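Local structure of Atp-dependent DNA ligase (Psychromonas sp., 4D05) at residues Y33-G36 / H37-I40; T75-G78 / I79-Q83; V204-E207 / E208-F212; P226-I229 / G230-I233. The protein probably seals breaks in the DNA backbone at the expense of ATP, working through an enzyme-adenylate intermediate. One frame throughout, in Å; residues are numbered along the deposited sequence.

Two of the four contacts, interactions 1 and 2, lie in the ATP-dependent ligase domain, their centres about 17 Å apart; interactions 3 and 4 lie in the OB-like domain, about 13 Å apart between centres and on one antiparallel sheet. Interactions 1 and 3 are both hairpin tips at sheet edges, and in each an asparagine carbonyl gathers two backbone N-H groups, while Trp34 in one and Phe212 in the other are buried. Interaction 2 belongs to the C-terminal part of a helix, and interaction 4 to a proline-rich turn leading into a strand; in both, a hydroxyl closes on a backbone carbonyl. All four are partly buried, with interaction 3 having the most exposed residues.

Interaction 1: Y33-G36 / H37-I40; sequences YWNG and HQLI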
ATOM      1  N   TYR A  33     -11.171  11.295   2.438  1.00  4.03           N
ATOM      2  CA  TYR A  33     -12.007  11.732   1.352  1.00  2.81           C
ATOM      3  C   TYR A  33     -12.551  13.103   1.720  1.00  3.39           C
ATOM      4  O   TYR A  33     -13.201  13.283   2.755  1.00  4.68           O
ATOM      5  CB  TYR A  33     -13.150  10.743   1.177  1.00  4.90           C
ATOM      6  CG  TYR A  33     -14.213  11.154   0.199  1.00  4.80           C
ATOM      7  CD1 TYR A  33     -14.035  10.987  -1.132  1.00  8.79           C
ATOM      8  CD2 TYR A  33     -15.420  11.657   0.624  1.00  7.35           C
ATOM      9  CE1 TYR A  33     -15.043  11.338  -2.049  1.00 12.34           C
ATOM     10  CE2 TYR A  33     -16.415  12.007  -0.262  1.00 10.08           C
ATOM     11  CZ  TYR A  33     -16.207  11.868  -1.596  1.00 12.51           C
ATOM     12  OH  TYR A  33     -17.176  12.213  -2.511  1.00 15.41           O
ATOM     13  N   TRP A  34     -12.246  14.070   0.868  1.00  2.09           N
ATOM     14  CA  TRP A  34     -12.794  15.424   0.995  1.00  2.62           C
ATOM     15  C   TRP A  34     -14.038  15.533   0.170  1.00  3.67           C
ATOM     16  O   TRP A  34     -14.019  15.377  -1.047  1.00  3.92           O
ATOM     17  CB  TRP A  34     -11.766  16.443   0.532  1.00  3.93           C
ATOM     18  CG  TRP A  34     -12.243  17.853   0.395  1.00  2.42           C
ATOM     19  CD1 TRP A  34     -12.528  18.489  -0.765  1.00  3.96           C
ATOM     20  CD2 TRP A  34     -12.461  18.811   1.441  1.00  3.37           C
ATOM     21  NE1 TRP A  34     -12.906  19.785  -0.524  1.00  4.12           N
ATOM     22  CE2 TRP A  34     -12.871  20.014   0.824  1.00  4.55           C
ATOM     23  CE3 TRP A  34     -12.339  18.779   2.826  1.00  3.99           C
ATOM     24  CZ2 TRP A  34     -13.172  21.155   1.550  1.00  6.30           C
ATOM     25  CZ3 TRP A  34     -12.628  19.910   3.540  1.00  4.33           C
ATOM     26  CH2 TRP A  34     -13.043  21.084   2.905  1.00  6.02           C
ATOM     27  N   ASN A  35     -15.162  15.797   0.848  1.00  3.83           N
ATOM     28  CA  ASN A  35     -16.418  15.792   0.151  1.00  4.64           C
ATOM     29  C   ASN A  35     -16.847  17.173  -0.322  1.00  5.62           C
ATOM     30  O   ASN A  35     -17.970  17.325  -0.799  1.00  7.64           O
ATOM     31  CB  ASN A  35     -17.522  15.143   0.995  1.00  6.08           C
ATOM     32  CG  ASN A  35     -17.912  15.961   2.213  1.00  5.86           C
ATOM     33  OD1 ASN A  35     -17.372  17.003   2.454  1.00  4.65           O
ATOM     34  ND2 ASN A  35     -18.886  15.468   2.970  1.00  6.92           N
ATOM     35  N   GLY A  36     -15.971  18.163  -0.155  1.00  4.70           N
ATOM     36  CA  GLY A  36     -16.271  19.544  -0.470  1.00  5.22           C
ATOM     37  C   GLY A  36     -16.385  20.446   0.741  1.00  4.97           C
ATOM     38  O   GLY A  36     -16.294  21.657   0.618  1.00  7.16           O
ATOM     39  N   HIS A  37     -16.545  19.856   1.922  1.00  3.58           N
ATOM     40  CA  HIS A  37     -16.586  20.652   3.152  1.00  3.61           C
ATOM     41  C   HIS A  37     -15.988  19.988   4.395  1.00  4.08           C
ATOM     42  O   HIS A  37     -15.794  20.657   5.398  1.00  4.07           O
ATOM     43  CB  HIS A  37     -18.015  21.136   3.462  1.00  3.33           C
ATOM     44  CG  HIS A  37     -19.007  20.030   3.662  1.00  4.58           C
ATOM     45  ND1 HIS A  37     -19.677  19.423   2.622  1.00  6.18           N
ATOM     46  CD2 HIS A  37     -19.470  19.448   4.791  1.00  7.15           C
ATOM     47  CE1 HIS A  37     -20.485  18.497   3.095  1.00  6.68           C
ATOM     48  NE2 HIS A  37     -20.380  18.497   4.413  1.00  7.51           N
ATOM     49  N   GLN A  38     -15.680  18.693   4.330  1.00  3.64           N
ATOM     50  CA  GLN A  38     -15.102  17.979   5.469  1.00  5.07           C
ATOM     51  C   GLN A  38     -14.284  16.790   4.940  1.00  3.47           C
ATOM     52  O   GLN A  38     -14.510  16.323   3.800  1.00  3.72           O
ATOM     53  CB  GLN A  38     -16.166  17.511   6.448  1.00  6.47           C
ATOM     54  CG  GLN A  38     -17.059  16.470   5.861  1.00  7.50           C
ATOM     55  CD  GLN A  38     -18.439  16.322   6.531  1.00  8.74           C
ATOM     56  OE1 GLN A  38     -19.288  15.569   6.031  1.00 11.83           O
ATOM     57  NE2 GLN A  38     -18.681  17.041   7.624  1.00 10.48           N
ATOM     58  N   LEU A  39     -13.382  16.314   5.777  1.00  2.87           N
ATOM     59  CA  LEU A  39     -12.547  15.151   5.498  1.00  3.20           C
ATOM     60  C   LEU A  39     -13.127  13.935   6.211  1.00  3.80           C
ATOM     61  O   LEU A  39     -13.437  14.005   7.407  1.00  4.00           O
ATOM     62  CB  LEU A  39     -11.106  15.391   5.991  1.00  2.75           C
ATOM     63  CG  LEU A  39     -10.345  16.469   5.236  1.00  3.72           C
ATOM     64  CD1 LEU A  39      -9.083  16.868   5.971  1.00  4.16           C
ATOM     65  CD2 LEU A  39     -10.003  15.982   3.835  1.00  4.91           C
ATOM     66  N   ILE A  40     -13.241  12.839   5.473  1.00  3.29           N
ATOM     67  CA  ILE A  40     -13.864  11.618   5.955  1.00  3.99           C
ATOM     68  C   ILE A  40     -12.920  10.425   5.840  1.00  3.13           C
ATOM     69  O   ILE A  40     -12.282  10.223   4.805  1.00  4.38           O
ATOM     70  CB  ILE A  40     -15.169  11.320   5.158  1.00  3.85           C
ATOM     71  CG1 ILE A  40     -16.109  12.561   5.202  1.00  7.84           C
ATOM     72  CG2 ILE A  40     -15.827  10.049   5.651  1.00  5.60           C
ATOM     73  CD1 ILE A  40     -17.305  12.431   4.406  1.00 12.17           C
TER
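Tyr33 and Ile40 face each other as an antiparallel hydrogen-bonded pair, Tyr33 N to Ile40 O and Ile40 N to Tyr33 O both measuring 2.8 Å. Trp34 and Leu39 form the next, non-hydrogen-bonded pair, and Asn35 N donates to Gln38 O over 3.1 Å to close the loop. Gly36, at a positive phi of 111°, turns the chain where a side chain would press on the preceding carbonyl.

Asn35 organises this loop. Its CG sits between the backbone N and the carbonyl carbon (chi1 69°), which brings OD1 over the turn to accept His37 N and Gln38 N, each at 3.0 Å and from opposite faces of the amide. The first of these bonds makes an Asx turn. Asn35 ND2 reaches Gln38 OE1 at 3.1 Å by a bent bond, the two amide planes 25° apart, while OD1 also lies over one face of the His37 imidazole. On the other side of the hairpin the Trp34 indole lies flat beneath the turn, its CZ3 3.4 Å from Gln38 N, with Leu39 CD2 at its edge. Trp34 NE1 donates to Pro58 O, and Phe57 packs edge-to-face against the ring.

Such a short two-stranded beta hairpin, its tip tied by an asparagine, forms the margin of a mixed sheet in the ligase domain, with strand 39-40 outermost.

Interaction 2: T75-G78 / I79-Q83; sequences TVSG and IARTQ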
ATOM      1  N   THR A  75       2.834   8.869  13.835  1.00  5.26           N
ATOM      2  CA  THR A  75       2.605  10.265  14.177  1.00  6.80           C
ATOM      3  C   THR A  75       1.348  10.808  13.519  1.00  4.88           C
ATOM      4  O   THR A  75       0.479  11.368  14.181  1.00  4.88           O
ATOM      5  CB  THR A  75       3.776  11.118  13.795  1.00  7.48           C
ATOM      6  OG1 THR A  75       4.941  10.634  14.485  1.00 10.83           O
ATOM      7  CG2 THR A  75       3.499  12.561  14.174  1.00  9.52           C
ATOM      8  N   VAL A  76       1.238  10.643  12.192  1.00  4.64           N
ATOM      9  CA  VAL A  76       0.041  11.170  11.520  1.00  4.81           C
ATOM     10  C   VAL A  76      -1.243  10.472  11.954  1.00  2.62           C
ATOM     11  O   VAL A  76      -2.276  11.118  12.157  1.00  4.41           O
ATOM     12  CB  VAL A  76       0.207  11.217   9.970  1.00  4.88           C
ATOM     13  CG1 VAL A  76       0.139   9.844   9.336  1.00  4.75           C
ATOM     14  CG2 VAL A  76      -0.852  12.141   9.365  1.00  5.14           C
ATOM     15  N   SER A  77      -1.182   9.167  12.161  1.00  3.81           N
ATOM     16  CA  SER A  77      -2.325   8.402  12.636  1.00  6.08           C
ATOM     17  C   SER A  77      -2.759   8.876  14.027  1.00  5.33           C
ATOM     18  O   SER A  77      -3.948   9.052  14.282  1.00  6.29           O
ATOM     19  CB  SER A  77      -1.952   6.900  12.695  1.00  6.55           C
ATOM     20  OG  SER A  77      -3.083   6.114  13.097  1.00  8.85           O
ATOM     21  N   GLY A  78      -1.800   9.145  14.901  1.00  5.58           N
ATOM     22  CA  GLY A  78      -2.115   9.618  16.247  1.00  6.10           C
ATOM     23  C   GLY A  78      -2.799  10.976  16.241  1.00  5.89           C
ATOM     24  O   GLY A  78      -3.684  11.252  17.035  1.00  7.84           O
ATOM     25  N   ILE A  79      -2.377  11.846  15.345  1.00  3.70           N
ATOM     26  CA  ILE A  79      -3.031  13.147  15.239  1.00  3.75           C
ATOM     27  C   ILE A  79      -4.444  12.978  14.658  1.00  4.01           C
ATOM     28  O   ILE A  79      -5.415  13.535  15.162  1.00  5.28           O
ATOM     29  CB  ILE A  79      -2.194  14.097  14.364  1.00  5.31           C
ATOM     30  CG1 ILE A  79      -0.839  14.398  15.006  1.00  5.26           C
ATOM     31  CG2 ILE A  79      -2.956  15.388  14.097  1.00  5.98           C
ATOM     32  CD1 ILE A  79       0.174  15.000  14.030  1.00  5.50           C
ATOM     33  N   ALA A  80      -4.553  12.240  13.568  1.00  5.00           N
ATOM     34  CA  ALA A  80      -5.822  12.114  12.873  1.00  5.51           C
ATOM     35  C   ALA A  80      -6.895  11.450  13.726  1.00  7.11           C
ATOM     36  O   ALA A  80      -8.075  11.769  13.542  1.00  7.21           O
ATOM     37  CB  ALA A  80      -5.607  11.370  11.507  1.00  7.64           C
ATOM     38  N   ARG A  81      -6.487  10.586  14.677  1.00  7.57           N
ATOM     39  CA  ARG A  81      -7.381   9.906  15.635  1.00  8.19           C
ATOM     40  C   ARG A  81      -7.837  10.829  16.745  1.00  6.11           C
ATOM     41  O   ARG A  81      -8.766  10.506  17.478  1.00  8.00           O
ATOM     42  CB  ARG A  81      -6.617   8.792  16.441  1.00 12.68           C
ATOM     43  CG  ARG A  81      -6.293   7.553  15.809  1.00 21.54           C
ATOM     44  CD  ARG A  81      -6.043   6.480  16.893  1.00 19.09           C
ATOM     45  NE  ARG A  81      -4.832   6.620  17.713  1.00 16.99           N
ATOM     46  CZ  ARG A  81      -3.600   6.356  17.267  1.00 16.22           C
ATOM     47  NH1 ARG A  81      -3.408   5.995  16.006  1.00 14.96           N
ATOM     48  NH2 ARG A  81      -2.548   6.439  18.072  1.00 13.87           N
ATOM     49  N   THR A  82      -7.109  11.926  16.959  1.00  5.51           N
ATOM     50  CA  THR A  82      -7.437  12.831  18.064  1.00  5.32           C
ATOM     51  C   THR A  82      -8.690  13.629  17.749  1.00  5.48           C
ATOM     52  O   THR A  82      -8.763  14.265  16.707  1.00  4.95           O
ATOM     53  CB  THR A  82      -6.277  13.752  18.350  1.00  6.56           C
ATOM     54  OG1 THR A  82      -5.146  12.966  18.697  1.00  7.87           O
ATOM     55  CG2 THR A  82      -6.602  14.691  19.482  1.00  7.31           C
ATOM     56  N   GLN A  83      -9.686  13.554  18.637  1.00  4.94           N
ATOM     57  CA  GLN A  83     -10.941  14.278  18.452  1.00  7.87           C
ATOM     58  C   GLN A  83     -10.775  15.678  19.089  1.00  6.64           C
ATOM     59  O   GLN A  83     -10.960  15.866  20.303  1.00  7.13           O
ATOM     60  CB  GLN A  83     -12.119  13.514  19.056  1.00  8.46           C
ATOM     61  CG  GLN A  83     -12.270  12.065  18.574  1.00  9.90           C
ATOM     62  CD  GLN A  83     -12.355  11.941  17.062  1.00 11.82           C
ATOM     63  OE1 GLN A  83     -13.386  12.264  16.467  1.00 10.80           O
ATOM     64  NE2 GLN A  83     -11.274  11.455  16.422  1.00 11.96           N
TER
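Thr75 and Ile79 run side by side on the packed flank of helix 73-80, Thr75 CG2 4.1 Å from Ile79 CD1, while the backbone beneath them is bonded from Ile79 N to Thr75 O. The same i+4 to i bonding continues with Ala80 N to Val76 O at 2.9 Å and Arg81 N to Ser77 O at 3.0 Å. Ile79 is buried, meeting Trp90, Gln92 and Ile93.

The opposite character belongs to Arg81, an exposed side chain bent at chi3 (-70°) so that it folds back along the helix. One face of its guanidinium lies over Gly78 CA. Its NH1 comes to 2.9 Å from Ser77 OG at the edge of the group, but the angle is too poor for a hydrogen bond. Locally, Gln83 NE2 reaches Arg81 O from above the carbonyl plane.

Past this turn, Thr82 OG1 donates to Gly78 O over 2.8 Å, in the carbonyl plane, and Thr82 N bonds to Ile79 O. A valine in place of Thr82 would probably leave Gly78 O without its hydroxyl donor and let the chain leaving the helix move more readily. The chemistry implies that backbone bonds carry the helix, with the Thr82 hydroxyl adding a donor to the Gly78 carbonyl.

Interaction 3: V204-E207 / E208-F212; sequences VKNE and EGVTF. With SO4 (sulfate ion), chain E.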
ATOM      1  N   VAL A 204       3.822 -25.755   4.531  1.00  3.62           N
ATOM      2  CA  VAL A 204       2.808 -24.942   5.190  1.00  3.18           C
ATOM      3  C   VAL A 204       1.513 -25.018   4.404  1.00  4.45           C
ATOM      4  O   VAL A 204       1.528 -25.326   3.223  1.00  4.60           O
ATOM      5  CB  VAL A 204       3.235 -23.473   5.343  1.00  3.44           C
ATOM      6  CG1 VAL A 204       4.549 -23.381   6.100  1.00  4.05           C
ATOM      7  CG2 VAL A 204       3.327 -22.753   3.980  1.00  5.05           C
ATOM      8  N   LYS A 205       0.403 -24.716   5.067  1.00  6.10           N
ATOM      9  CA  LYS A 205      -0.877 -24.577   4.397  1.00  5.86           C
ATOM     10  C   LYS A 205      -1.417 -23.183   4.701  1.00  5.96           C
ATOM     11  O   LYS A 205      -1.570 -22.803   5.874  1.00  6.56           O
ATOM     12  CB  LYS A 205      -1.860 -25.651   4.842  1.00  8.39           C
ATOM     13  CG  LYS A 205      -3.178 -25.618   4.098  1.00  9.50           C
ATOM     14  CD  LYS A 205      -4.035 -26.842   4.449  1.00 14.64           C
ATOM     15  CE  LYS A 205      -5.342 -26.885   3.693  1.00 17.82           C
ATOM     16  NZ  LYS A 205      -6.147 -28.112   4.054  1.00 19.92           N
ATOM     17  N   ASN A 206      -1.656 -22.409   3.652  1.00  6.12           N
ATOM     18  CA  ASN A 206      -2.005 -21.010   3.836  1.00  8.00           C
ATOM     19  C   ASN A 206      -3.504 -20.801   3.939  1.00 11.85           C
ATOM     20  O   ASN A 206      -4.297 -21.771   3.935  1.00 10.43           O
ATOM     21  CB  ASN A 206      -1.359 -20.103   2.766  1.00  7.78           C
ATOM     22  CG  ASN A 206      -2.000 -20.232   1.389  1.00  8.16           C
ATOM     23  OD1 ASN A 206      -3.020 -20.899   1.214  1.00  8.44           O
ATOM     24  ND2 ASN A 206      -1.392 -19.590   0.394  1.00 11.00           N
ATOM     25  N   GLU A 207      -3.901 -19.533   4.066  1.00 14.49           N
ATOM     26  CA  GLU A 207      -5.288 -19.236   4.348  1.00 18.44           C
ATOM     27  C   GLU A 207      -6.186 -19.429   3.114  1.00 17.46           C
ATOM     28  O   GLU A 207      -7.406 -19.461   3.229  1.00 21.82           O
ATOM     29  CB  GLU A 207      -5.394 -17.847   5.000  1.00 24.89           C
ATOM     30  CG  GLU A 207      -4.394 -17.755   6.187  1.00 29.97           C
ATOM     31  CD  GLU A 207      -4.611 -16.573   7.124  1.00 33.42           C
ATOM     32  OE1 GLU A 207      -4.661 -15.420   6.644  1.00 32.27           O
ATOM     33  OE2 GLU A 207      -4.711 -16.810   8.359  1.00 36.27           O
ATOM     34  N   GLU A 208      -5.590 -19.627   1.950  1.00 13.26           N
ATOM     35  CA  GLU A 208      -6.377 -19.966   0.766  1.00 13.44           C
ATOM     36  C   GLU A 208      -6.492 -21.473   0.553  1.00 14.13           C
ATOM     37  O   GLU A 208      -7.110 -21.907  -0.428  1.00 15.67           O
ATOM     38  CB  GLU A 208      -5.751 -19.378  -0.493  1.00 17.25           C
ATOM     39  CG  GLU A 208      -5.858 -17.884  -0.668  1.00 20.60           C
ATOM     40  CD  GLU A 208      -5.248 -17.474  -2.002  1.00 25.44           C
ATOM     41  OE1 GLU A 208      -5.922 -17.593  -3.045  1.00 27.95           O
ATOM     42  OE2 GLU A 208      -4.079 -17.080  -2.026  1.00 26.78           O
ATOM     43  N   GLY A 209      -5.891 -22.258   1.455  1.00 11.61           N
ATOM     44  CA  GLY A 209      -5.973 -23.707   1.392  1.00 12.85           C
ATOM     45  C   GLY A 209      -4.907 -24.350   0.516  1.00 12.80           C
ATOM     46  O   GLY A 209      -5.039 -25.527   0.134  1.00 13.46           O
ATOM     47  N   VAL A 210      -3.863 -23.586   0.182  1.00  9.09           N
ATOM     48  CA  VAL A 210      -2.785 -24.109  -0.636  1.00  7.43           C
ATOM     49  C   VAL A 210      -1.637 -24.601   0.242  1.00  6.62           C
ATOM     50  O   VAL A 210      -1.178 -23.894   1.156  1.00  7.35           O
ATOM     51  CB  VAL A 210      -2.268 -23.041  -1.603  1.00 10.58           C
ATOM     52  CG1 VAL A 210      -1.088 -23.582  -2.395  1.00 10.52           C
ATOM     53  CG2 VAL A 210      -3.405 -22.575  -2.518  1.00 12.15           C
ATOM     54  N   THR A 211      -1.200 -25.829  -0.003  1.00  7.26           N
ATOM     55  CA  THR A 211      -0.050 -26.392   0.683  1.00  5.87           C
ATOM     56  C   THR A 211       1.186 -26.261  -0.218  1.00  5.20           C
ATOM     57  O   THR A 211       1.161 -26.609  -1.407  1.00  6.97           O
ATOM     58  CB  THR A 211      -0.288 -27.875   1.049  1.00  6.46           C
ATOM     59  OG1 THR A 211      -1.377 -27.954   1.954  1.00  8.30           O
ATOM     60  CG2 THR A 211       0.927 -28.500   1.702  1.00  9.79           C
ATOM     61  N   PHE A 212       2.277 -25.786   0.361  1.00  5.05           N
ATOM     62  CA  PHE A 212       3.512 -25.564  -0.401  1.00  5.16           C
ATOM     63  C   PHE A 212       4.727 -25.571   0.472  1.00  5.91           C
ATOM     64  O   PHE A 212       4.635 -25.471   1.709  1.00  6.55           O
ATOM     65  CB  PHE A 212       3.459 -24.259  -1.227  1.00  6.69           C
ATOM     66  CG  PHE A 212       3.296 -23.024  -0.402  1.00  7.19           C
ATOM     67  CD1 PHE A 212       2.042 -22.653   0.065  1.00  7.14           C
ATOM     68  CD2 PHE A 212       4.403 -22.237  -0.077  1.00  7.17           C
ATOM     69  CE1 PHE A 212       1.884 -21.498   0.847  1.00  6.70           C
ATOM     70  CE2 PHE A 212       4.270 -21.079   0.672  1.00  6.12           C
ATOM     71  CZ  PHE A 212       2.994 -20.714   1.151  1.00  6.14           C
TER
HETATM   72  S   SO4 E1260      -5.382 -30.847   1.784  1.00 23.01           S
HETATM   73  O1  SO4 E1260      -5.661 -29.487   1.307  1.00 23.10           O
HETATM   74  O2  SO4 E1260      -6.518 -31.707   1.420  1.00 23.06           O
HETATM   75  O3  SO4 E1260      -4.102 -31.366   1.238  1.00 19.30           O
HETATM   76  O4  SO4 E1260      -5.292 -30.776   3.244  1.00 26.71           O
HETATM   77  O   HOH W   1      -2.118 -18.980  -2.264  0.98 12.55           O
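A beta hairpin of the OB-like domain turns through a type I turn from Asn206 to Gly209 with a G1 beta bulge, below which Val204 and Phe212 make a hydrogen-bonded antiparallel pair. Asn206 N donates to Val210 O at 2.9 Å and Gly209 N to Asn206 O at 3.0 Å; Gly209 takes the left-handed conformation usual at this bulge position.

Asn206 ties the tip from within. With its amide folded over its own backbone (chi1 73°), OD1 receives Glu208 N and Val210 N, both at 3.0 Å, from above the opposite faces of its carbonyl plane; the bond to Glu208 N forms an Asx turn. Asn206 ND2 donates a hydrogen bond to a water 2.8 Å away, which in turn donates to Glu208 OE2; ND2 also bonds to Tyr235 OH. Glu208 has further partners in Lys240 and Asn244.

Val204 CG2 stands over one face of the Phe212 ring, 3.7 Å from its centroid and 20° off the normal, a CH-pi contact. On the other face of the hairpin, fully extended Lys205 runs past Thr211 OG1 to a sulfate ion, probably from the crystallisation liquor, that NZ bonds at 2.9 Å (O4) and 3.1 Å (O1).

Strand 211-214 is one edge strand of the sheet; strand 199-206 joins it to strand 179-190, where Lys205 bonds Thr184, while Tyr235 of strand 232-237 meets the Phe212 ring edge-to-face.

Interaction 4: P226-I229 / G230-I233; sequences PPPI and GSLI
Ser231 bends its hydroxyl back onto Pro228, OG donating a hydrogen bond to Pro228 O across 2.8 Å, in the carbonyl plane. The rotamer makes this possible: a chi1 of 64° turns OG in above the residue's own main chain, beside the N-H that reaches the same oxygen at 3.1 Å from above that plane. Two bonds therefore grip one carbonyl, and the hydroxyl also sits 3.9 Å from both Pro227 CB and Pro228 CD, beside two proline rings. Without the hydroxyl, as with an alanine at this place, Pro228 O would probably keep just the backbone N-H of this residue, and a small gap would open beside the rings.

The loop is a type II beta turn from Pro228 to Ser231, with Gly230 in the third position at a positive phi (101°), where a side chain would run into the carbonyl of Ile229. It delivers the chain from helix 220-224 into strand 232-237 of the OB-like domain. Pro227 and Pro228 approach it in an extended, polyproline II-like path.

Ile229 lies on the exposed side of the turn, its CG2, anti to the backbone N, 3.2 Å from Gly230 N. Inward, Ile233 has chi1 at 63°, which puts CG2 anti to the carbonyl carbon, beside the backbone N, where it meets Pro227 CB at 4.4 Å; Phe251 of strand 250-256 touches both residues, and Tyr188 OH bonds to Pro227 O.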
ATOM      1  N   PRO A 226      13.594 -25.621  14.511  1.00  8.96           N
ATOM      2  CA  PRO A 226      12.584 -25.156  13.573  1.00  7.96           C
ATOM      3  C   PRO A 226      11.299 -24.652  14.246  1.00 10.07           C
ATOM      4  O   PRO A 226      11.047 -24.903  15.443  1.00  8.05           O
ATOM      5  CB  PRO A 226      12.294 -26.416  12.746  1.00  9.95           C
ATOM      6  CG  PRO A 226      12.475 -27.508  13.697  1.00 11.41           C
ATOM      7  CD  PRO A 226      13.698 -27.088  14.510  1.00 10.84           C
ATOM      8  N   PRO A 227      10.491 -23.912  13.480  1.00  9.94           N
ATOM      9  CA  PRO A 227       9.175 -23.521  13.990  1.00 10.10           C
ATOM     10  C   PRO A 227       8.374 -24.768  14.344  1.00  8.90           C
ATOM     11  O   PRO A 227       8.415 -25.745  13.586  1.00  8.66           O
ATOM     12  CB  PRO A 227       8.511 -22.827  12.796  1.00 12.79           C
ATOM     13  CG  PRO A 227       9.585 -22.570  11.838  1.00 13.00           C
ATOM     14  CD  PRO A 227      10.720 -23.466  12.101  1.00 12.00           C
ATOM     15  N   PRO A 228       7.637 -24.730  15.452  1.00  8.42           N
ATOM     16  CA  PRO A 228       6.829 -25.896  15.823  1.00  8.51           C
ATOM     17  C   PRO A 228       5.806 -26.239  14.743  1.00  5.28           C
ATOM     18  O   PRO A 228       5.194 -25.339  14.136  1.00  7.23           O
ATOM     19  CB  PRO A 228       6.104 -25.434  17.089  1.00  8.99           C
ATOM     20  CG  PRO A 228       6.962 -24.335  17.644  1.00  9.25           C
ATOM     21  CD  PRO A 228       7.512 -23.635  16.426  1.00 10.35           C
ATOM     22  N   ILE A 229       5.556 -27.527  14.538  1.00  5.54           N
ATOM     23  CA  ILE A 229       4.472 -27.914  13.655  1.00  4.84           C
ATOM     24  C   ILE A 229       3.199 -27.441  14.329  1.00  4.25           C
ATOM     25  O   ILE A 229       3.081 -27.506  15.565  1.00  5.56           O
ATOM     26  CB  ILE A 229       4.463 -29.435  13.405  1.00  4.28           C
ATOM     27  CG1 ILE A 229       5.733 -29.823  12.611  1.00  6.55           C
ATOM     28  CG2 ILE A 229       3.202 -29.839  12.662  1.00  6.18           C
ATOM     29  CD1 ILE A 229       5.973 -31.340  12.521  1.00  6.07           C
ATOM     30  N   GLY A 230       2.305 -26.856  13.533  1.00  5.80           N
ATOM     31  CA  GLY A 230       1.055 -26.321  14.031  1.00  6.63           C
ATOM     32  C   GLY A 230       1.100 -24.817  14.203  1.00  8.96           C
ATOM     33  O   GLY A 230       0.031 -24.193  14.371  1.00  9.23           O
ATOM     34  N   SER A 231       2.303 -24.227  14.193  1.00  6.97           N
ATOM     35  CA  SER A 231       2.413 -22.808  14.423  1.00  8.38           C
ATOM     36  C   SER A 231       1.921 -22.011  13.219  1.00  7.34           C
ATOM     37  O   SER A 231       1.941 -22.492  12.067  1.00  7.09           O
ATOM     38  CB  SER A 231       3.832 -22.412  14.799  1.00  9.24           C
ATOM     39  OG  SER A 231       4.774 -22.643  13.769  1.00  9.94           O
ATOM     40  N   LEU A 232       1.431 -20.808  13.515  1.00  6.68           N
ATOM     41  CA  LEU A 232       1.049 -19.858  12.490  1.00  6.33           C
ATOM     42  C   LEU A 232       2.260 -18.988  12.227  1.00  6.40           C
ATOM     43  O   LEU A 232       2.784 -18.381  13.149  1.00  6.45           O
ATOM     44  CB  LEU A 232      -0.129 -19.000  12.978  1.00  7.63           C
ATOM     45  CG  LEU A 232      -0.694 -18.051  11.909  1.00  7.78           C
ATOM     46  CD1 LEU A 232      -1.457 -18.842  10.857  1.00  8.74           C
ATOM     47  CD2 LEU A 232      -1.572 -16.942  12.556  1.00 10.60           C
ATOM     48  N   ILE A 233       2.718 -18.959  10.975  1.00  7.14           N
ATOM     49  CA  ILE A 233       3.904 -18.222  10.604  1.00  7.57           C
ATOM     50  C   ILE A 233       3.540 -17.223   9.535  1.00  6.49           C
ATOM     51  O   ILE A 233       2.503 -17.363   8.882  1.00  6.36           O
ATOM     52  CB  ILE A 233       5.061 -19.160  10.138  1.00  6.10           C
ATOM     53  CG1 ILE A 233       4.710 -19.964   8.869  1.00  7.16           C
ATOM     54  CG2 ILE A 233       5.413 -20.096  11.300  1.00  6.23           C
ATOM     55  CD1 ILE A 233       4.949 -19.240   7.578  1.00  9.45           C
TER